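Local coordinates for protein carboxylesterase (Ferroplasma acidiphilum, PDB 3WJ2) that hydrolyses carboxylic esters as a carboxylesterase of the alpha/beta-hydrolase fold, with sterol esters and triacylglycerols as possible further substrates, at residues D61-N66 and F127-D132; G90-Y95 and S112-L117; A188-S193 and R254-T259; L182-L187 and V246-D251. All blocks are in the same frame, centred on the assembly; numbering follows the deposited sequence.

Contact 1 of 4, residues D61-N66 and F127-D132; sequences DGRTLN and FNDAYD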
# COMPACT_ATOMS: atom_id res chain seq x y z
N ASP B 61 6.92 -43.92 -11.33
CA ASP B 61 5.89 -44.99 -11.20
C ASP B 61 4.61 -44.63 -11.94
O ASP B 61 3.97 -43.61 -11.62
CB ASP B 61 5.64 -45.33 -9.70
CG ASP B 61 6.94 -45.88 -9.00
OD1 ASP B 61 7.95 -46.21 -9.78
OD2 ASP B 61 6.88 -45.96 -7.74
N GLY B 62 4.25 -45.42 -12.97
CA GLY B 62 2.99 -45.10 -13.64
C GLY B 62 3.03 -44.07 -14.75
O GLY B 62 1.99 -43.87 -15.38
N ARG B 63 4.15 -43.33 -14.97
CA ARG B 63 4.20 -42.34 -16.01
C ARG B 63 5.65 -41.94 -16.21
O ARG B 63 6.42 -42.04 -15.30
CB ARG B 63 3.33 -41.07 -15.65
CG ARG B 63 3.94 -40.11 -14.59
CD ARG B 63 3.77 -40.69 -13.16
NE ARG B 63 4.06 -39.64 -12.17
CZ ARG B 63 4.34 -39.83 -10.88
NH1 ARG B 63 4.46 -38.76 -10.06
NH2 ARG B 63 4.48 -41.09 -10.35
N THR B 64 5.96 -41.54 -17.43
CA THR B 64 7.31 -41.06 -17.76
C THR B 64 7.19 -39.57 -18.16
O THR B 64 6.24 -39.16 -18.86
CB THR B 64 7.80 -41.88 -18.98
OG1 THR B 64 7.91 -43.25 -18.53
CG2 THR B 64 9.10 -41.36 -19.47
N LEU B 65 8.14 -38.76 -17.65
CA LEU B 65 8.14 -37.34 -17.97
C LEU B 65 9.34 -37.06 -18.88
O LEU B 65 10.45 -37.61 -18.65
CB LEU B 65 8.43 -36.52 -16.70
CG LEU B 65 7.44 -36.89 -15.57
CD1 LEU B 65 7.74 -35.95 -14.35
CD2 LEU B 65 5.94 -36.78 -15.88
N ASN B 66 9.15 -36.10 -19.76
CA ASN B 66 10.32 -35.55 -20.45
C ASN B 66 11.10 -34.62 -19.53
O ASN B 66 10.51 -33.91 -18.68
CB ASN B 66 9.95 -34.74 -21.69
CG ASN B 66 9.36 -35.58 -22.81
OD1 ASN B 66 8.43 -35.15 -23.54
ND2 ASN B 66 9.91 -36.72 -22.98
N PHE B 127 1.82 -32.04 -8.89
CA PHE B 127 2.55 -32.01 -7.62
C PHE B 127 3.36 -33.31 -7.40
O PHE B 127 4.52 -33.28 -7.00
CB PHE B 127 1.52 -31.78 -6.47
CG PHE B 127 2.14 -32.02 -5.13
CD1 PHE B 127 3.06 -31.14 -4.57
CD2 PHE B 127 1.90 -33.27 -4.51
CE1 PHE B 127 3.69 -31.45 -3.33
CE2 PHE B 127 2.55 -33.59 -3.29
CZ PHE B 127 3.45 -32.68 -2.70
N ASN B 128 2.70 -34.48 -7.58
CA ASN B 128 3.39 -35.73 -7.44
C ASN B 128 4.52 -35.86 -8.47
O ASN B 128 5.56 -36.43 -8.15
CB ASN B 128 2.38 -36.89 -7.62
CG ASN B 128 1.45 -37.05 -6.41
OD1 ASN B 128 1.74 -36.57 -5.27
ND2 ASN B 128 0.30 -37.75 -6.66
N ASP B 129 4.32 -35.30 -9.68
CA ASP B 129 5.39 -35.31 -10.65
C ASP B 129 6.61 -34.51 -10.15
O ASP B 129 7.78 -34.91 -10.35
CB ASP B 129 4.89 -34.76 -11.97
CG ASP B 129 3.91 -35.64 -12.65
OD1 ASP B 129 3.72 -36.82 -12.23
OD2 ASP B 129 3.27 -35.18 -13.62
N ALA B 130 6.38 -33.35 -9.59
CA ALA B 130 7.45 -32.50 -9.04
C ALA B 130 8.17 -33.20 -7.87
O ALA B 130 9.40 -33.35 -7.88
CB ALA B 130 6.86 -31.06 -8.69
N TYR B 131 7.40 -33.71 -6.89
CA TYR B 131 8.01 -34.37 -5.76
C TYR B 131 8.72 -35.64 -6.12
O TYR B 131 9.90 -35.85 -5.73
CB TYR B 131 6.91 -34.69 -4.79
CG TYR B 131 7.38 -35.46 -3.54
CD1 TYR B 131 7.87 -34.78 -2.43
CD2 TYR B 131 7.27 -36.88 -3.48
CE1 TYR B 131 8.25 -35.46 -1.25
CE2 TYR B 131 7.63 -37.58 -2.27
CZ TYR B 131 8.12 -36.85 -1.21
OH TYR B 131 8.50 -37.47 -0.00
N ASP B 132 8.04 -36.44 -6.95
CA ASP B 132 8.66 -37.71 -7.38
C ASP B 132 9.86 -37.48 -8.27
O ASP B 132 10.87 -38.23 -8.13
CB ASP B 132 7.63 -38.61 -8.07
CG ASP B 132 6.59 -39.15 -7.11
OD1 ASP B 132 6.76 -39.21 -5.84
OD2 ASP B 132 5.55 -39.60 -7.63
O HOH W 1 4.71 -42.20 -7.54

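Contact 2 of 4, residues G90-Y95 and S112-L117; sequences GNIETY and SIEYRL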
# COMPACT_ATOMS: atom_id res chain seq x y z
N GLY B 90 2.45 -24.44 -21.26
CA GLY B 90 3.90 -24.41 -21.20
C GLY B 90 4.49 -25.82 -21.37
O GLY B 90 3.83 -26.81 -21.08
N ASN B 91 5.75 -25.87 -21.80
CA ASN B 91 6.48 -27.13 -21.99
C ASN B 91 7.96 -26.82 -22.18
O ASN B 91 8.44 -25.68 -22.07
CB ASN B 91 5.85 -27.96 -23.16
CG ASN B 91 5.91 -27.23 -24.47
OD1 ASN B 91 6.92 -26.61 -24.83
ND2 ASN B 91 4.79 -27.27 -25.18
N ILE B 92 8.75 -27.88 -22.34
CA ILE B 92 10.14 -27.71 -22.46
C ILE B 92 10.50 -26.78 -23.64
O ILE B 92 11.38 -25.96 -23.53
CB ILE B 92 10.81 -29.11 -22.61
CG1 ILE B 92 10.96 -29.73 -21.23
CG2 ILE B 92 12.19 -28.93 -23.17
CD1 ILE B 92 11.28 -31.24 -21.23
N GLU B 93 9.82 -26.94 -24.76
CA GLU B 93 10.15 -26.12 -25.90
C GLU B 93 9.80 -24.68 -25.67
O GLU B 93 10.66 -23.85 -26.03
CB GLU B 93 9.47 -26.60 -27.22
CG GLU B 93 9.88 -28.07 -27.61
CD GLU B 93 11.38 -28.34 -27.74
OE1 GLU B 93 12.21 -27.44 -27.93
OE2 GLU B 93 11.74 -29.53 -27.56
N THR B 94 8.66 -24.39 -25.00
CA THR B 94 8.35 -22.96 -24.88
C THR B 94 9.29 -22.28 -23.85
O THR B 94 9.48 -21.05 -23.87
CB THR B 94 6.93 -22.67 -24.54
OG1 THR B 94 6.61 -23.17 -23.21
CG2 THR B 94 5.94 -23.36 -25.47
N TYR B 95 9.82 -23.10 -22.91
CA TYR B 95 10.76 -22.60 -21.94
C TYR B 95 12.19 -22.70 -22.38
O TYR B 95 13.03 -22.34 -21.60
CB TYR B 95 10.53 -23.37 -20.52
CG TYR B 95 9.44 -22.58 -19.75
CD1 TYR B 95 8.13 -22.59 -20.18
CD2 TYR B 95 9.81 -21.85 -18.58
CE1 TYR B 95 7.10 -21.80 -19.47
CE2 TYR B 95 8.80 -21.15 -17.92
CZ TYR B 95 7.53 -21.09 -18.37
OH TYR B 95 6.58 -20.35 -17.71
N SER B 112 15.03 -29.04 -16.84
CA SER B 112 13.66 -28.56 -17.01
C SER B 112 12.74 -29.75 -17.16
O SER B 112 12.91 -30.63 -18.05
CB SER B 112 13.64 -27.62 -18.23
OG SER B 112 12.28 -27.26 -18.51
N ILE B 113 11.78 -29.89 -16.22
CA ILE B 113 10.94 -31.09 -16.17
C ILE B 113 9.52 -30.85 -16.62
O ILE B 113 8.86 -29.87 -16.23
CB ILE B 113 10.92 -31.65 -14.73
CG1 ILE B 113 12.34 -32.12 -14.36
CG2 ILE B 113 9.95 -32.82 -14.58
CD1 ILE B 113 12.57 -32.10 -12.85
N GLU B 114 9.07 -31.70 -17.54
CA GLU B 114 7.69 -31.64 -18.03
C GLU B 114 6.71 -32.42 -17.19
O GLU B 114 6.36 -33.59 -17.54
CB GLU B 114 7.53 -32.13 -19.50
CG GLU B 114 7.61 -31.02 -20.41
CD GLU B 114 7.48 -31.47 -21.87
OE1 GLU B 114 7.12 -32.65 -22.21
OE2 GLU B 114 7.87 -30.61 -22.65
N TYR B 115 6.15 -31.78 -16.16
CA TYR B 115 5.07 -32.43 -15.39
C TYR B 115 3.76 -32.44 -16.12
O TYR B 115 3.62 -31.77 -17.16
CB TYR B 115 4.91 -31.65 -14.04
CG TYR B 115 4.60 -30.14 -14.23
CD1 TYR B 115 3.25 -29.70 -14.38
CD2 TYR B 115 5.67 -29.20 -14.31
CE1 TYR B 115 3.04 -28.33 -14.54
CE2 TYR B 115 5.40 -27.82 -14.40
CZ TYR B 115 4.10 -27.45 -14.53
OH TYR B 115 3.71 -26.13 -14.71
N ARG B 116 2.84 -33.26 -15.65
CA ARG B 116 1.53 -33.49 -16.36
C ARG B 116 0.62 -32.27 -16.11
O ARG B 116 0.60 -31.66 -15.00
CB ARG B 116 0.90 -34.78 -15.89
CG ARG B 116 1.77 -35.98 -16.42
CD ARG B 116 1.27 -37.32 -15.82
NE ARG B 116 1.41 -37.28 -14.36
CZ ARG B 116 0.90 -38.15 -13.49
NH1 ARG B 116 0.15 -39.15 -14.05
NH2 ARG B 116 1.08 -38.04 -12.18
N LEU B 117 -0.16 -31.93 -17.14
CA LEU B 117 -0.92 -30.71 -17.14
C LEU B 117 -2.42 -30.98 -17.02
O LEU B 117 -2.96 -32.00 -17.42
CB LEU B 117 -0.67 -29.91 -18.47
CG LEU B 117 0.80 -29.60 -18.62
CD1 LEU B 117 1.00 -29.07 -20.13
CD2 LEU B 117 1.21 -28.55 -17.59
O HOH W 2 12.82 -25.91 -21.12
O HOH W 3 8.26 -29.73 -25.18

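Contact 3 of 4, residues A188-S193 and R254-T259; sequences APDNFS and RDPEET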
# COMPACT_ATOMS: atom_id res chain seq x y z
N ALA B 188 -1.83 -19.45 -2.69
CA ALA B 188 -2.99 -19.32 -1.76
C ALA B 188 -4.29 -19.29 -2.56
O ALA B 188 -4.36 -18.92 -3.77
CB ALA B 188 -2.85 -18.00 -0.91
N PRO B 189 -5.40 -19.58 -1.81
CA PRO B 189 -6.68 -19.49 -2.45
C PRO B 189 -7.13 -18.04 -2.49
O PRO B 189 -8.10 -17.69 -1.76
CB PRO B 189 -7.61 -20.25 -1.50
CG PRO B 189 -6.99 -20.02 -0.10
CD PRO B 189 -5.49 -20.05 -0.40
N ASP B 190 -6.68 -17.25 -3.46
CA ASP B 190 -6.89 -15.72 -3.31
C ASP B 190 -7.74 -15.05 -4.35
O ASP B 190 -7.34 -14.92 -5.53
CB ASP B 190 -5.49 -15.10 -3.21
CG ASP B 190 -5.52 -13.58 -3.01
OD1 ASP B 190 -6.59 -13.14 -2.60
OD2 ASP B 190 -4.45 -12.95 -3.26
N ASN B 191 -8.93 -14.58 -4.01
CA ASN B 191 -9.69 -13.68 -4.89
C ASN B 191 -10.07 -12.39 -4.14
O ASN B 191 -11.10 -11.72 -4.41
CB ASN B 191 -10.94 -14.34 -5.50
CG ASN B 191 -11.99 -14.64 -4.47
OD1 ASN B 191 -11.68 -14.80 -3.28
ND2 ASN B 191 -13.23 -14.80 -4.90
N PHE B 192 -9.20 -12.01 -3.23
CA PHE B 192 -9.63 -10.88 -2.37
C PHE B 192 -8.50 -10.03 -1.83
O PHE B 192 -8.85 -9.03 -1.13
CB PHE B 192 -10.50 -11.43 -1.16
CG PHE B 192 -9.81 -12.45 -0.37
CD1 PHE B 192 -8.78 -12.13 0.54
CD2 PHE B 192 -10.11 -13.81 -0.64
CE1 PHE B 192 -8.09 -13.13 1.24
CE2 PHE B 192 -9.42 -14.82 -0.04
CZ PHE B 192 -8.45 -14.51 0.96
N SER B 193 -7.19 -10.42 -1.89
CA SER B 193 -6.11 -9.54 -1.39
C SER B 193 -6.04 -8.24 -2.23
O SER B 193 -6.68 -8.10 -3.25
CB SER B 193 -4.73 -10.22 -1.45
OG SER B 193 -4.39 -10.38 -2.86
N ARG B 254 1.10 -11.11 -6.00
CA ARG B 254 2.19 -10.58 -5.24
C ARG B 254 1.97 -10.68 -3.71
O ARG B 254 2.89 -11.06 -2.99
CB ARG B 254 2.35 -9.08 -5.61
CG ARG B 254 3.46 -8.32 -4.84
CD ARG B 254 3.27 -6.80 -5.04
NE ARG B 254 2.19 -6.40 -4.15
CZ ARG B 254 1.73 -5.14 -4.16
NH1 ARG B 254 2.09 -4.27 -5.12
NH2 ARG B 254 0.78 -4.80 -3.28
N ASP B 255 0.83 -10.20 -3.23
CA ASP B 255 0.75 -10.08 -1.72
C ASP B 255 0.91 -11.46 -0.98
O ASP B 255 1.72 -11.54 -0.03
CB ASP B 255 -0.52 -9.40 -1.26
CG ASP B 255 -0.48 -7.83 -1.53
OD1 ASP B 255 0.59 -7.29 -1.83
OD2 ASP B 255 -1.56 -7.22 -1.41
N PRO B 256 0.24 -12.53 -1.46
CA PRO B 256 0.51 -13.81 -0.78
C PRO B 256 1.96 -14.27 -0.83
O PRO B 256 2.46 -14.92 0.11
CB PRO B 256 -0.45 -14.81 -1.51
CG PRO B 256 -1.59 -13.92 -2.08
CD PRO B 256 -0.78 -12.67 -2.51
N GLU B 257 2.68 -13.92 -1.93
CA GLU B 257 4.07 -14.30 -1.97
C GLU B 257 4.91 -13.62 -0.95
O GLU B 257 5.90 -14.13 -0.47
CB GLU B 257 4.62 -13.97 -3.42
CG GLU B 257 3.92 -14.83 -4.49
CD GLU B 257 4.10 -14.23 -5.87
OE1 GLU B 257 4.70 -13.15 -5.93
OE2 GLU B 257 3.55 -14.88 -6.85
N GLU B 258 4.63 -12.32 -0.73
CA GLU B 258 5.43 -11.49 0.18
C GLU B 258 5.06 -11.98 1.60
O GLU B 258 6.02 -12.11 2.41
CB GLU B 258 5.11 -10.01 -0.02
CG GLU B 258 5.61 -9.63 -1.49
CD GLU B 258 5.65 -8.15 -1.75
OE1 GLU B 258 5.11 -7.29 -0.93
OE2 GLU B 258 6.18 -7.78 -2.81
N THR B 259 3.84 -12.45 1.78
CA THR B 259 3.51 -13.08 3.12
C THR B 259 4.28 -14.36 3.30
O THR B 259 4.89 -14.61 4.36
CB THR B 259 2.04 -13.39 3.20
OG1 THR B 259 1.30 -12.13 3.17
CG2 THR B 259 1.64 -14.28 4.39

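Contact 4 of 4, residues L182-L187 and V246-D251; sequences LFYPSL and VTNEYD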
# COMPACT_ATOMS: atom_id res chain seq x y z
N LEU B 182 12.00 -19.34 -6.07
CA LEU B 182 10.57 -19.23 -6.39
C LEU B 182 10.33 -17.92 -7.10
O LEU B 182 10.25 -16.86 -6.51
CB LEU B 182 9.70 -19.20 -5.03
CG LEU B 182 10.03 -20.43 -4.15
CD1 LEU B 182 9.30 -20.23 -2.75
CD2 LEU B 182 9.68 -21.80 -4.76
N PHE B 183 10.08 -18.01 -8.44
CA PHE B 183 9.68 -16.78 -9.11
C PHE B 183 8.18 -16.72 -9.13
O PHE B 183 7.44 -17.50 -9.79
CB PHE B 183 10.16 -16.88 -10.66
CG PHE B 183 11.62 -16.65 -10.84
CD1 PHE B 183 12.11 -15.36 -11.04
CD2 PHE B 183 12.51 -17.76 -10.94
CE1 PHE B 183 13.51 -15.15 -11.16
CE2 PHE B 183 13.92 -17.55 -11.12
CZ PHE B 183 14.39 -16.24 -11.27
N TYR B 184 7.68 -15.72 -8.35
CA TYR B 184 6.24 -15.42 -8.30
C TYR B 184 5.30 -16.65 -8.35
O TYR B 184 4.39 -16.79 -9.23
CB TYR B 184 5.86 -14.31 -9.34
CG TYR B 184 6.44 -14.52 -10.72
CD1 TYR B 184 5.72 -15.27 -11.63
CD2 TYR B 184 7.69 -13.96 -11.01
CE1 TYR B 184 6.29 -15.40 -12.96
CE2 TYR B 184 8.25 -14.04 -12.28
CZ TYR B 184 7.53 -14.78 -13.18
OH TYR B 184 8.10 -14.96 -14.49
N PRO B 185 5.36 -17.54 -7.30
CA PRO B 185 4.48 -18.71 -7.31
C PRO B 185 2.98 -18.33 -7.02
O PRO B 185 2.72 -17.29 -6.35
CB PRO B 185 4.92 -19.47 -6.04
CG PRO B 185 5.70 -18.45 -5.19
CD PRO B 185 6.36 -17.48 -6.24
N SER B 186 2.06 -19.16 -7.47
CA SER B 186 0.67 -19.15 -6.96
C SER B 186 0.81 -19.88 -5.58
O SER B 186 1.60 -20.85 -5.44
CB SER B 186 -0.34 -19.74 -7.94
OG SER B 186 0.20 -21.02 -8.36
N LEU B 187 0.24 -19.40 -4.51
CA LEU B 187 0.43 -20.10 -3.27
C LEU B 187 -0.86 -20.30 -2.43
O LEU B 187 -0.85 -20.99 -1.37
CB LEU B 187 1.35 -19.31 -2.37
CG LEU B 187 2.85 -19.25 -2.84
CD1 LEU B 187 3.54 -18.07 -2.05
CD2 LEU B 187 3.54 -20.55 -2.68
N VAL B 246 10.97 -14.17 -5.62
CA VAL B 246 10.88 -12.93 -6.46
C VAL B 246 9.42 -12.69 -6.68
O VAL B 246 8.66 -13.52 -7.14
CB VAL B 246 11.54 -13.24 -7.85
CG1 VAL B 246 11.39 -11.99 -8.74
CG2 VAL B 246 13.07 -13.61 -7.62
N THR B 247 8.98 -11.48 -6.34
CA THR B 247 7.60 -11.05 -6.65
C THR B 247 7.69 -9.84 -7.57
O THR B 247 8.76 -9.26 -7.82
CB THR B 247 6.89 -10.57 -5.30
OG1 THR B 247 7.44 -9.31 -4.91
CG2 THR B 247 7.20 -11.59 -4.20
N ASN B 248 6.52 -9.56 -8.15
CA ASN B 248 6.46 -8.41 -9.12
C ASN B 248 5.51 -7.36 -8.52
O ASN B 248 4.45 -7.71 -8.01
CB ASN B 248 5.77 -8.92 -10.39
CG ASN B 248 6.54 -10.10 -11.00
OD1 ASN B 248 7.69 -9.96 -11.37
ND2 ASN B 248 5.88 -11.22 -11.12
N GLU B 249 5.93 -6.11 -8.64
CA GLU B 249 5.02 -5.02 -8.12
C GLU B 249 3.59 -5.05 -8.61
O GLU B 249 2.66 -4.97 -7.80
CB GLU B 249 5.68 -3.67 -8.48
CG GLU B 249 4.89 -2.54 -7.82
CD GLU B 249 5.55 -1.21 -8.00
OE1 GLU B 249 6.52 -1.04 -8.74
OE2 GLU B 249 5.09 -0.26 -7.29
N TYR B 250 3.41 -5.26 -9.92
CA TYR B 250 2.04 -5.11 -10.47
C TYR B 250 1.48 -6.44 -10.89
O TYR B 250 1.44 -6.77 -12.06
CB TYR B 250 2.21 -4.17 -11.68
CG TYR B 250 2.55 -2.72 -11.27
CD1 TYR B 250 1.66 -1.99 -10.52
CD2 TYR B 250 3.72 -2.15 -11.66
CE1 TYR B 250 2.01 -0.64 -10.14
CE2 TYR B 250 4.05 -0.84 -11.39
CZ TYR B 250 3.17 -0.11 -10.61
OH TYR B 250 3.46 1.21 -10.33
N ASP B 251 1.20 -7.26 -9.92
CA ASP B 251 0.86 -8.69 -10.25
C ASP B 251 -0.16 -9.09 -9.19
O ASP B 251 0.05 -8.90 -7.97
CB ASP B 251 2.16 -9.53 -10.10
CG ASP B 251 1.95 -11.03 -10.20
OD1 ASP B 251 0.89 -11.59 -10.25
OD2 ASP B 251 3.05 -11.65 -10.29

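Contact 1 of 4, residues D61-N66 and F127-D132
One carboxylate oxygen, Asp129 OD1, takes two N-H groups of the same arginine, Arg63, while a second aspartate grips that guanidinium from another part of its rim. The three residues form a salt-bridge network that joins strand 63-71 of the central sheet to helix 125-139 in this alpha/beta-hydrolase fold; residues 63-66 and 127-132 cross at -75°, their axes 10.7 Å apart. Arg63 approaches Asp129 side-on. Its NE lies 2.8 Å from Asp129 OD1, nearly in line with the C-O bond, and its NH1 reaches the same oxygen through the anti lone pair at 3.0 Å. Both nitrogens thus go to OD1, and the guanidinium and carboxylate planes are inclined 36° to each other. NH1 also binds Asp132 OD2, one helical turn on, at 2.8 Å, and NH2 makes a weak bond to that oxygen. All these acceptors lie near the guanidinium plane, which fixes the rotation of the group. A sharp bend at chi2 (-77°) folds the arginine chain across toward the helix, and the carbonyl O of Asp61 holds NH2 from the strand's own side. Asp129 OD2 turns to Arg116, so this buried carboxylate is flanked by two arginines and would be expected to stay ionised. Two residues along the strand, Leu65 packs against the same aspartate, its CD1 3.9 Å from Asp129 CB. At the outer end a water closes the network, accepting from Arg63 NH2 and donating to Asp132 OD2, 2.7 Å away.

Contact 2 of 4, residues G90-Y95 and S112-L117
Ile92 and Glu114 form the tight half of this contact, where the loop leading to helix 96-106 leans on the end of strand 109-113 in the alpha/beta-hydrolase sheet. The backbone N of Ile92 gives a nearly straight bond (169°) to the anti lone pair of Glu114 OE2, 2.9 Å away. The two side chains cross at about a right angle: Ile92 CG1 rests 3.7 Å from Glu114 CG, and Ile92 CD1 reaches past it to the carbonyl O of Ser112 at 3.6 Å. Beyond CG the glutamate is extended (chi2 179°), which carries its carboxylate across to the loop. Asn91 holds that loop in shape. Its OD1 accepts from Thr94 N at 2.8 Å in an Asx motif, with Thr94 OG1 accepting from Asn91 N in return.

The other parts are looser. Gly90 O lies 3.7 Å from Leu117 CD1, beyond the strand's end. Two waters bridge the segments at the looser side: one donates to both Ile92 O and Ser112 OG, and the other links Glu93 N to Glu114 OE2. Glu93 itself turns to Arg68. Glu114 OE2 therefore receives an amide N-H and a water proton together, a setting that would favour the charged carboxylate and let a partly exposed glutamate serve as acceptor for the amide of Ile92 in the loop before helix 96-106.

Contact 3 of 4, residues A188-S193 and R254-T259
This is a packing contact without a hydrogen bond across it, a proline ring meeting a methyl and a carboxylate where the loop between strand 180-183 and helix 194-198 lies against the first turn of helix 254-266. That ring is Pro256. Ala188 CB touches its CB at 4.0 Å, and Asp190 comes at it at about a right angle, with OD2 3.2 Å from Pro256 CG. That carboxylate, set anti to its nitrogen (chi1 -178°), is tied back to the loop by three bonds. OD1 accepts from Phe192 N and from Ser193 N, the first closing an Asx turn, while OD2 takes the hydroxyl of Ser193 at 2.6 Å through its syn lone pair. OD1 stands 3.8 Å above the centre of the Phe192 ring. In this alpha/beta-hydrolase fold Ser193 is the N-cap of helix 194-198, its OG accepting from Phe196 N. Across the contact Ser193 CB lies 4.3 Å from Asp255 CB; OD1 of that aspartate is held side-on by NE and NH2 of Arg254. Both the loop and the helix reach a second subunit: Phe192 meets Phe192 of that subunit, and Thr259 OG1 bonds to Phe192 O of that neighbour.

Contact 4 of 4, residues L182-L187 and V246-D251
Val246 binds both sides of Phe183 on the neighbouring strand. Its N donates to Leu182 O at 2.9 Å in a nearly straight bond (169°), and its O accepts from Tyr184 N at 2.7 Å in a more bent one (144°). This is the pattern of a parallel pair, made here by strands 180-183 and 243-248 of the alpha/beta-hydrolase sheet. Phe183 and Val246 point to one face of the sheet and lie side by side, with Phe183 CD1 3.9 Å from Val246 CB. On its other edge Phe183 bonds through its backbone to Gly154 and Ser156, at the GxSxG sequence of the probable nucleophile elbow.

Tyr184 then leaves the strand with left-handed backbone angles. Asn248 ND2 sits over one face of its ring, 3.3 Å from CD2, with the amide plane tilted 50° to the ring, and Val246 O lies at the ring edge. The polar ends find partners farther along the chain: Tyr184 OH accepts from Ala284 N, and Asn248 OD1 pairs with Ser283 OG. Asn248 ND2 points toward Asp251 OD2, though the position of that oxygen is less certain. Asp251 OD1 caps the turn ahead with Leu253 N. The ring of His281 meets Tyr184 edge-to-face. Asp251 also packs against His281, and its place there is consistent with the acid and histidine of the family's catalytic triad. The bonds of Tyr184 OH and Asn248 OD1 to Ala284 and Ser283 are consistent with a second shell that positions the loop carrying His281.

How the contacts relate
The contacts form two neighbouring pairs; contacts 1, 2 and 4 reach the central sheet, while contact 3 joins a loop and a helix beside it. Contacts 1 and 2 have centres 12 Å apart and use the adjacent strands 63-71 and 109-113 respectively, joined by Asn66 O to Glu114 N (2.9 Å) and by Leu65 CD2 packing on Glu114 O (3.6 Å). Contacts 3 and 4, 10 Å apart between centres, are linked as Arg254 NH1 meets Glu249 O at 2.8 Å. Contacts 2 and 4 approach to about 6 Å at their nearest atoms. The probable active site lies in this region: Tyr95 reaches Asp155 beside the presumed nucleophile, and Tyr184 touches the same elbow.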